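Long-range contacts in trypsin inhibitor BGIT (Momordica charantia, PDB 1VBW), which probably blocks trypsin-like serine proteases as a small, single-chain inhibitor of the potato type I family: residues Q4-L12 with V23-V31; D45-V53 with I60-G68. All blocks are in the same frame, centred on the assembly; numbering follows the deposited sequence.

In the fold
Interaction 1 comes first along the chain and closes before interaction 2 opens. Their centres lie about 10 Å apart. Interaction 1 sets the loop before helix 17-27 against the end of that helix and the turn after it. Interaction 2 sets strand 50-55 and the turn before it against the C-terminal segment with strand 66-67. The two touch: W9 N lies 2.8 Å from P65 O, a probable hydrogen bond, and the side chains of W9 and I24 pack on V51. Together they join loop, helix, sheet and C-terminus into one compact domain. The loop 38-49, between strands 32-37 and 50-55, is probably the protease-binding loop of this family, with interaction 2 at its base.

Interaction 1. Residues Q4-L12 with V23-V31; sequences QGKSSWPQL and VIERENPRV. With K (potassium ion), chain B.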
loop_
_atom_site.group_PDB
_atom_site.type_symbol
_atom_site.label_atom_id
_atom_site.label_comp_id
_atom_site.label_asym_id
_atom_site.label_seq_id
_atom_site.Cartn_x
_atom_site.Cartn_y
_atom_site.Cartn_z
ATOM N N GLN A 4 -0.287 11.277 -9.670
ATOM C CA GLN A 4 0.803 11.016 -10.604
ATOM C C GLN A 4 1.900 10.226 -9.913
ATOM O O GLN A 4 1.937 10.091 -8.703
ATOM C CB GLN A 4 1.402 12.344 -11.177
ATOM C CG GLN A 4 0.367 13.153 -11.903
ATOM C CD GLN A 4 0.752 14.445 -12.562
ATOM O OE1 GLN A 4 1.859 14.655 -13.035
ATOM N NE2 GLN A 4 -0.227 15.345 -12.589
ATOM N N GLY A 5 2.795 9.704 -10.773
ATOM C CA GLY A 5 3.875 8.899 -10.229
ATOM C C GLY A 5 3.526 7.422 -10.251
ATOM O O GLY A 5 2.530 6.990 -10.830
ATOM N N LYS A 6 4.423 6.630 -9.644
ATOM C CA LYS A 6 4.125 5.222 -9.550
ATOM C C LYS A 6 2.885 5.021 -8.703
ATOM O O LYS A 6 2.770 5.591 -7.615
ATOM C CB LYS A 6 5.337 4.452 -8.985
ATOM C CG LYS A 6 5.143 2.966 -8.971
ATOM C CD LYS A 6 6.438 2.217 -8.702
ATOM C CE LYS A 6 6.228 0.734 -8.667
ATOM N NZ LYS A 6 7.508 0.015 -8.354
ATOM N N SER A 7 1.975 4.160 -9.179
ATOM C CA SER A 7 0.721 4.035 -8.468
ATOM C C SER A 7 0.300 2.602 -8.124
ATOM O O SER A 7 -0.708 2.408 -7.486
ATOM C CB SER A 7 -0.375 4.795 -9.206
ATOM O OG SER A 7 -0.441 4.341 -10.500
ATOM N N SER A 8 1.122 1.608 -8.520
ATOM C CA SER A 8 0.878 0.249 -8.023
ATOM C C SER A 8 2.222 -0.452 -7.904
ATOM O O SER A 8 3.165 -0.159 -8.645
ATOM C CB SER A 8 -0.132 -0.504 -8.901
ATOM O OG SER A 8 -0.544 -1.708 -8.273
ATOM N N TRP A 9 2.262 -1.350 -6.951
ATOM C CA TRP A 9 3.498 -2.065 -6.583
ATOM C C TRP A 9 3.263 -3.567 -6.581
ATOM O O TRP A 9 3.314 -4.240 -5.546
ATOM C CB TRP A 9 3.974 -1.625 -5.177
ATOM C CG TRP A 9 4.528 -0.237 -5.190
ATOM C CD1 TRP A 9 5.836 0.084 -5.234
ATOM C CD2 TRP A 9 3.795 1.016 -5.137
ATOM N NE1 TRP A 9 6.021 1.457 -5.243
ATOM C CE2 TRP A 9 4.761 2.044 -5.169
ATOM C CE3 TRP A 9 2.456 1.365 -5.040
ATOM C CZ2 TRP A 9 4.423 3.393 -5.139
ATOM C CZ3 TRP A 9 2.106 2.705 -5.027
ATOM C CH2 TRP A 9 3.088 3.713 -5.079
ATOM N N PRO A 10 2.984 -4.127 -7.758
ATOM C CA PRO A 10 2.618 -5.573 -7.771
ATOM C C PRO A 10 3.718 -6.459 -7.278
ATOM O O PRO A 10 3.412 -7.570 -6.784
ATOM C CB PRO A 10 2.323 -5.808 -9.275
ATOM C CG PRO A 10 3.087 -4.752 -10.002
ATOM C CD PRO A 10 2.943 -3.524 -9.082
ATOM N N GLN A 11 4.993 -6.089 -7.372
ATOM C CA GLN A 11 6.060 -6.955 -6.932
ATOM C C GLN A 11 6.190 -7.035 -5.432
ATOM O O GLN A 11 6.987 -7.857 -4.934
ATOM C CB GLN A 11 7.429 -6.549 -7.513
ATOM C CG GLN A 11 7.490 -6.631 -9.017
ATOM C CD GLN A 11 8.936 -6.421 -9.504
ATOM O OE1 GLN A 11 9.886 -7.033 -9.043
ATOM N NE2 GLN A 11 9.108 -5.466 -10.405
ATOM N N LEU A 12 5.454 -6.207 -4.668
ATOM C CA LEU A 12 5.574 -6.261 -3.210
ATOM C C LEU A 12 4.738 -7.340 -2.556
ATOM O O LEU A 12 4.908 -7.577 -1.352
ATOM C CB LEU A 12 5.306 -4.892 -2.608
ATOM C CG LEU A 12 6.315 -3.806 -2.991
ATOM C CD1 LEU A 12 5.906 -2.473 -2.409
ATOM C CD2 LEU A 12 7.728 -4.181 -2.488
ATOM N N VAL A 23 9.480 0.896 0.525
ATOM C CA VAL A 23 9.648 0.989 -0.923
ATOM C C VAL A 23 8.609 1.957 -1.508
ATOM O O VAL A 23 8.972 2.811 -2.314
ATOM C CB VAL A 23 9.490 -0.391 -1.572
ATOM C CG1 VAL A 23 9.394 -0.289 -3.100
ATOM C CG2 VAL A 23 10.647 -1.332 -1.207
ATOM N N ILE A 24 7.364 1.787 -1.107
ATOM C CA ILE A 24 6.269 2.622 -1.674
ATOM C C ILE A 24 6.551 4.071 -1.410
ATOM O O ILE A 24 6.437 4.935 -2.297
ATOM C CB ILE A 24 4.952 2.157 -1.016
ATOM C CG1 ILE A 24 4.562 0.775 -1.486
ATOM C CG2 ILE A 24 3.840 3.184 -1.301
ATOM C CD1 ILE A 24 3.575 0.111 -0.587
ATOM N N GLU A 25 6.879 4.414 -0.159
ATOM C CA GLU A 25 6.996 5.809 0.215
ATOM C C GLU A 25 8.246 6.446 -0.361
ATOM O O GLU A 25 8.266 7.691 -0.467
ATOM C CB GLU A 25 6.989 5.936 1.756
ATOM C CG GLU A 25 5.596 5.653 2.295
ATOM C CD GLU A 25 5.447 5.768 3.821
ATOM O OE1 GLU A 25 6.368 6.271 4.499
ATOM O OE2 GLU A 25 4.348 5.484 4.303
ATOM N N ARG A 26 9.283 5.679 -0.658
ATOM C CA ARG A 26 10.497 6.141 -1.334
ATOM C C ARG A 26 10.213 6.343 -2.818
ATOM O O ARG A 26 10.632 7.344 -3.413
ATOM C CB ARG A 26 11.662 5.132 -1.117
ATOM C CG ARG A 26 12.333 5.035 0.267
ATOM C CD ARG A 26 13.082 3.786 0.703
ATOM N NE ARG A 26 14.291 3.557 -0.093
ATOM C CZ ARG A 26 15.498 3.777 0.389
ATOM N NH1 ARG A 26 15.802 4.257 1.558
ATOM N NH2 ARG A 26 16.416 3.451 -0.495
ATOM N N GLU A 27 9.511 5.398 -3.451
ATOM C CA GLU A 27 9.281 5.481 -4.903
ATOM C C GLU A 27 8.267 6.550 -5.266
ATOM O O GLU A 27 8.427 7.162 -6.353
ATOM C CB GLU A 27 8.825 4.123 -5.441
ATOM C CG GLU A 27 9.978 3.120 -5.408
ATOM C CD GLU A 27 9.712 1.822 -6.084
ATOM O OE1 GLU A 27 8.541 1.491 -6.270
ATOM O OE2 GLU A 27 10.678 1.132 -6.444
ATOM N N ASN A 28 7.245 6.762 -4.453
ATOM C CA ASN A 28 6.304 7.844 -4.684
ATOM C C ASN A 28 6.227 8.668 -3.406
ATOM O O ASN A 28 5.505 8.314 -2.452
ATOM C CB ASN A 28 4.931 7.317 -5.068
ATOM C CG ASN A 28 4.035 8.442 -5.567
ATOM O OD1 ASN A 28 4.256 9.608 -5.157
ATOM N ND2 ASN A 28 3.110 8.178 -6.439
ATOM N N PRO A 29 6.924 9.823 -3.366
ATOM C CA PRO A 29 6.935 10.650 -2.178
ATOM C C PRO A 29 5.629 11.316 -1.855
ATOM O O PRO A 29 5.492 11.941 -0.773
ATOM C CB PRO A 29 8.026 11.688 -2.460
ATOM C CG PRO A 29 8.117 11.755 -3.940
ATOM C CD PRO A 29 7.786 10.386 -4.453
ATOM N N ARG A 30 4.640 11.186 -2.724
ATOM C CA ARG A 30 3.309 11.783 -2.522
ATOM C C ARG A 30 2.309 10.809 -1.940
ATOM O O ARG A 30 1.118 11.133 -1.897
ATOM C CB ARG A 30 2.841 12.338 -3.844
ATOM C CG ARG A 30 3.789 13.493 -4.313
ATOM C CD ARG A 30 3.399 14.127 -5.612
ATOM N NE ARG A 30 3.504 13.252 -6.752
ATOM C CZ ARG A 30 3.275 13.548 -8.017
ATOM N NH1 ARG A 30 2.883 14.782 -8.414
ATOM N NH2 ARG A 30 3.445 12.587 -8.909
ATOM N N VAL A 31 2.779 9.674 -1.426
ATOM C CA VAL A 31 1.855 8.748 -0.774
ATOM C C VAL A 31 2.400 8.344 0.593
ATOM O O VAL A 31 3.594 8.330 0.845
ATOM C CB VAL A 31 1.573 7.491 -1.611
ATOM C CG1 VAL A 31 1.080 7.867 -3.006
ATOM C CG2 VAL A 31 2.764 6.557 -1.676
HETATM K K K B . 7.148 -10.361 -4.692
HETATM O O HOH W 1 6.416 8.027 -8.131
HETATM O O HOH W 2 9.533 -10.240 -5.110
HETATM O O HOH W 3 8.416 -9.992 -2.357
HETATM O O HOH W 4 6.931 -12.885 -5.188
#
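W9 lies against I24 and E27 of helix 17-27. Its CB turns toward the helix, and CG sits beside the backbone N (chi1 -72°). This lays the indole over I24. W9 CG and CD2 meet I24 CG1, which stands 3.7 Å from the centroid of the five-membered ring in a CH-pi contact over one face. K6 CG lies over the opposite face, toward the rim. W9 CD1 also nears V23 CG1. W9 NE1 donates to E27 OE1 at 2.7 Å, a bent bond of 130° on the anti side of the carboxylate. Farther out, W9 CZ2 and CH2 meet I24 CG2 and, at the ring edge, N28 CB. E27 OE1 takes a second donor on its syn side, K6 NZ at 2.8 Å, in a salt bridge. With an alanine at W9, the space between I24 CG1 and K6 CG is likely to be left unfilled, and E27 OE1 would lose its indole donor. L12 extends the apolar patch, its CD1 3.6 Å from I24 CG1. N28 ND2 bonds to two loop carbonyls: K6 O at 2.9 Å, nearly straight, and Q4 O at 3.2 Å. N28 OD1 accepts from R30 N, 2.9 Å away, in an Asx turn that fixes the amide's rotation. The arrangement seats the N-terminal loop on the C-terminal end of helix 17-27 in the potato inhibitor fold.

Interaction 2. Residues D45-V53 with I60-G68; sequences DFRCDRVRV and IVARPPTIG. With NA (sodium ion), chain C.
R47 and R50 flank a type I beta turn whose backbone meets G68: R47 N donates to G68 OXT at 2.9 Å, and G68 N donates to R50 O at 2.9 Å. The side chain of R50 then grips the C-terminal carboxylate side-on. R50 NE reaches G68 O at 2.8 Å in an almost straight bond (179°), and R50 NH1 reaches G68 OXT at 2.8 Å in a salt bridge. Both oxygens lie near the guanidinium plane. The chain gets there with CG opposite the backbone N (chi1 -179°) and a bend at chi3. R50 NH1 also bonds to D45 OD2, 2.8 Å away, from above that carboxylate's plane. This salt-bridge network is likely to fix the chain end and balance its charge. R52 lays its guanidinium over one face of that of R50, and its NH2 is hydrogen-bonded to T43. R50 and R52 thus reach back to the 38-49 loop, consistent with the arginine support of the protease-binding loop known in this family. A sodium ion is bound by T66 O, G68 O and a water. C48 forms a disulfide with C3. V51 puts CG1 on P65 CB and CG2 on I67 CG1, and V53 CG1 meets V61 CG2 at 3.6 Å. Strand 50-55 runs parallel to 32-37 and antiparallel to the short, weakly bonded strand 66-67. V51, V53 and P65 pack on I24 of helix 17-27, and V61 on A20.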
loop_
_atom_site.group_PDB
_atom_site.type_symbol
_atom_site.label_atom_id
_atom_site.label_comp_id
_atom_site.label_asym_id
_atom_site.label_seq_id
_atom_site.Cartn_x
_atom_site.Cartn_y
_atom_site.Cartn_z
ATOM N N ASP A 45 -13.651 4.974 0.115
ATOM C CA ASP A 45 -13.493 6.224 -0.607
ATOM C C ASP A 45 -12.173 6.149 -1.411
ATOM O O ASP A 45 -11.484 5.111 -1.433
ATOM C CB ASP A 45 -13.560 7.448 0.266
ATOM C CG ASP A 45 -12.466 7.516 1.299
ATOM O OD1 ASP A 45 -12.379 8.596 1.977
ATOM O OD2 ASP A 45 -11.721 6.530 1.475
ATOM N N PHE A 46 -11.854 7.212 -2.085
ATOM C CA PHE A 46 -10.702 7.245 -3.003
ATOM C C PHE A 46 -9.827 8.411 -2.607
ATOM O O PHE A 46 -10.293 9.557 -2.567
ATOM C CB PHE A 46 -11.135 7.343 -4.450
ATOM C CG PHE A 46 -9.919 7.364 -5.368
ATOM C CD1 PHE A 46 -9.393 8.578 -5.801
ATOM C CD2 PHE A 46 -9.370 6.183 -5.790
ATOM C CE1 PHE A 46 -8.274 8.584 -6.605
ATOM C CE2 PHE A 46 -8.195 6.171 -6.571
ATOM C CZ PHE A 46 -7.700 7.388 -6.995
ATOM N N ARG A 47 -8.558 8.127 -2.389
ATOM C CA ARG A 47 -7.561 9.118 -2.034
ATOM C C ARG A 47 -6.276 8.873 -2.819
ATOM O O ARG A 47 -5.711 7.780 -2.767
ATOM C CB ARG A 47 -7.249 8.961 -0.528
ATOM C CG ARG A 47 -8.353 9.351 0.438
ATOM C CD ARG A 47 -8.112 10.721 1.153
ATOM N NE ARG A 47 -6.857 10.591 1.824
ATOM C CZ ARG A 47 -6.573 9.860 2.853
ATOM N NH1 ARG A 47 -5.320 9.770 3.307
ATOM N NH2 ARG A 47 -7.557 9.234 3.535
ATOM N N CYS A 48 -5.737 9.926 -3.434
ATOM C CA CYS A 48 -4.527 9.845 -4.211
ATOM C C CYS A 48 -3.253 9.761 -3.377
ATOM O O CYS A 48 -2.198 9.470 -3.919
ATOM C CB CYS A 48 -4.339 11.029 -5.180
ATOM S SG CYS A 48 -5.455 10.982 -6.595
ATOM N N ASP A 49 -3.379 10.062 -2.075
ATOM C CA ASP A 49 -2.230 10.149 -1.189
ATOM C C ASP A 49 -2.068 8.911 -0.306
ATOM O O ASP A 49 -1.189 8.902 0.566
ATOM C CB ASP A 49 -2.341 11.398 -0.287
ATOM C CG ASP A 49 -3.628 11.423 0.507
ATOM O OD1 ASP A 49 -3.556 11.475 1.758
ATOM O OD2 ASP A 49 -4.704 11.476 -0.094
ATOM N N ARG A 50 -2.890 7.890 -0.525
ATOM C CA ARG A 50 -2.951 6.722 0.343
ATOM C C ARG A 50 -2.630 5.451 -0.455
ATOM O O ARG A 50 -3.146 5.285 -1.552
ATOM C CB ARG A 50 -4.378 6.591 0.876
ATOM C CG ARG A 50 -4.620 5.429 1.828
ATOM C CD ARG A 50 -6.024 5.443 2.413
ATOM N NE ARG A 50 -7.051 5.418 1.383
ATOM C CZ ARG A 50 -8.302 5.830 1.562
ATOM N NH1 ARG A 50 -9.185 5.742 0.561
ATOM N NH2 ARG A 50 -8.674 6.367 2.733
ATOM N N VAL A 51 -1.833 4.585 0.154
ATOM C CA VAL A 51 -1.599 3.230 -0.377
ATOM C C VAL A 51 -1.869 2.255 0.763
ATOM O O VAL A 51 -1.054 2.165 1.687
ATOM C CB VAL A 51 -0.205 3.049 -0.960
ATOM C CG1 VAL A 51 -0.002 1.600 -1.411
ATOM C CG2 VAL A 51 0.041 3.987 -2.132
ATOM N N ARG A 52 -2.947 1.521 0.668
ATOM C CA ARG A 52 -3.204 0.443 1.620
ATOM C C ARG A 52 -2.307 -0.746 1.342
ATOM O O ARG A 52 -2.235 -1.192 0.186
ATOM C CB ARG A 52 -4.679 0.058 1.566
ATOM C CG ARG A 52 -5.516 1.222 2.106
ATOM C CD ARG A 52 -6.977 0.983 2.066
ATOM N NE ARG A 52 -7.581 2.048 2.880
ATOM C CZ ARG A 52 -8.773 2.430 2.367
ATOM N NH1 ARG A 52 -9.141 1.803 1.281
ATOM N NH2 ARG A 52 -9.373 3.317 3.050
ATOM N N VAL A 53 -1.684 -1.251 2.358
ATOM C CA VAL A 53 -0.836 -2.412 2.309
ATOM C C VAL A 53 -1.517 -3.505 3.137
ATOM O O VAL A 53 -1.457 -3.472 4.346
ATOM C CB VAL A 53 0.576 -2.121 2.799
ATOM C CG1 VAL A 53 1.436 -3.381 2.707
ATOM C CG2 VAL A 53 1.210 -0.987 1.977
ATOM N N ILE A 60 2.735 -10.267 6.152
ATOM C CA ILE A 60 3.180 -10.422 4.759
ATOM C C ILE A 60 2.131 -9.784 3.851
ATOM O O ILE A 60 0.955 -9.977 4.003
ATOM C CB ILE A 60 3.387 -11.906 4.424
ATOM C CG1 ILE A 60 4.485 -12.504 5.327
ATOM C CG2 ILE A 60 3.721 -12.072 2.962
ATOM C CD1 ILE A 60 5.853 -11.867 5.136
ATOM N N VAL A 61 2.653 -9.027 2.860
ATOM C CA VAL A 61 1.753 -8.391 1.896
ATOM C C VAL A 61 1.034 -9.427 1.039
ATOM O O VAL A 61 1.661 -10.276 0.410
ATOM C CB VAL A 61 2.572 -7.431 1.018
ATOM C CG1 VAL A 61 1.678 -6.721 -0.024
ATOM C CG2 VAL A 61 3.295 -6.387 1.835
ATOM N N ALA A 62 -0.302 -9.315 1.022
ATOM C CA ALA A 62 -1.151 -10.334 0.451
ATOM C C ALA A 62 -2.044 -9.807 -0.659
ATOM O O ALA A 62 -2.853 -10.589 -1.177
ATOM C CB ALA A 62 -2.035 -10.955 1.536
ATOM N N ARG A 63 -1.936 -8.536 -0.999
ATOM C CA ARG A 63 -2.631 -7.940 -2.144
ATOM C C ARG A 63 -1.672 -6.915 -2.785
ATOM O O ARG A 63 -0.842 -6.347 -2.046
ATOM C CB ARG A 63 -3.894 -7.174 -1.750
ATOM C CG ARG A 63 -4.928 -7.989 -0.957
ATOM C CD ARG A 63 -5.634 -9.010 -1.863
ATOM N NE ARG A 63 -6.723 -9.659 -1.147
ATOM C CZ ARG A 63 -6.628 -10.631 -0.277
ATOM N NH1 ARG A 63 -7.723 -11.130 0.325
ATOM N NH2 ARG A 63 -5.420 -11.161 0.009
ATOM N N PRO A 64 -1.765 -6.639 -4.066
ATOM C CA PRO A 64 -0.806 -5.652 -4.709
ATOM C C PRO A 64 -1.090 -4.243 -4.235
ATOM O O PRO A 64 -2.195 -3.726 -4.469
ATOM C CB PRO A 64 -1.113 -5.802 -6.232
ATOM C CG PRO A 64 -2.460 -6.388 -6.269
ATOM C CD PRO A 64 -2.683 -7.210 -5.067
ATOM N N PRO A 65 -0.182 -3.587 -3.535
ATOM C CA PRO A 65 -0.477 -2.248 -3.053
ATOM C C PRO A 65 -0.699 -1.276 -4.201
ATOM O O PRO A 65 0.088 -1.245 -5.138
ATOM C CB PRO A 65 0.754 -1.883 -2.220
ATOM C CG PRO A 65 1.344 -3.206 -1.797
ATOM C CD PRO A 65 1.112 -4.083 -3.003
ATOM N N THR A 66 -1.754 -0.476 -4.084
ATOM C CA THR A 66 -2.129 0.455 -5.139
ATOM C C THR A 66 -2.609 1.748 -4.488
ATOM O O THR A 66 -3.239 1.698 -3.435
ATOM C CB THR A 66 -3.263 -0.222 -5.957
ATOM O OG1 THR A 66 -2.720 -1.473 -6.483
ATOM C CG2 THR A 66 -3.653 0.658 -7.112
ATOM N N ILE A 67 -2.372 2.881 -5.123
ATOM C CA ILE A 67 -2.957 4.142 -4.664
ATOM C C ILE A 67 -4.473 4.030 -4.662
ATOM O O ILE A 67 -5.111 3.506 -5.585
ATOM C CB ILE A 67 -2.528 5.318 -5.533
ATOM C CG1 ILE A 67 -1.028 5.598 -5.387
ATOM C CG2 ILE A 67 -3.356 6.551 -5.210
ATOM C CD1 ILE A 67 -0.498 6.760 -6.221
ATOM N N GLY A 68 -5.081 4.532 -3.602
ATOM C CA GLY A 68 -6.530 4.709 -3.523
ATOM C C GLY A 68 -7.039 4.812 -2.119
ATOM O O GLY A 68 -6.328 4.413 -1.173
ATOM O OXT GLY A 68 -8.194 5.275 -2.014
HETATM NA NA NA C . -4.898 2.143 -1.347
HETATM O O HOH W 5 -1.866 -4.323 -0.424
HETATM O O HOH W 6 -3.695 -1.132 -2.048
HETATM O O HOH W 7 -6.061 0.032 -2.627
#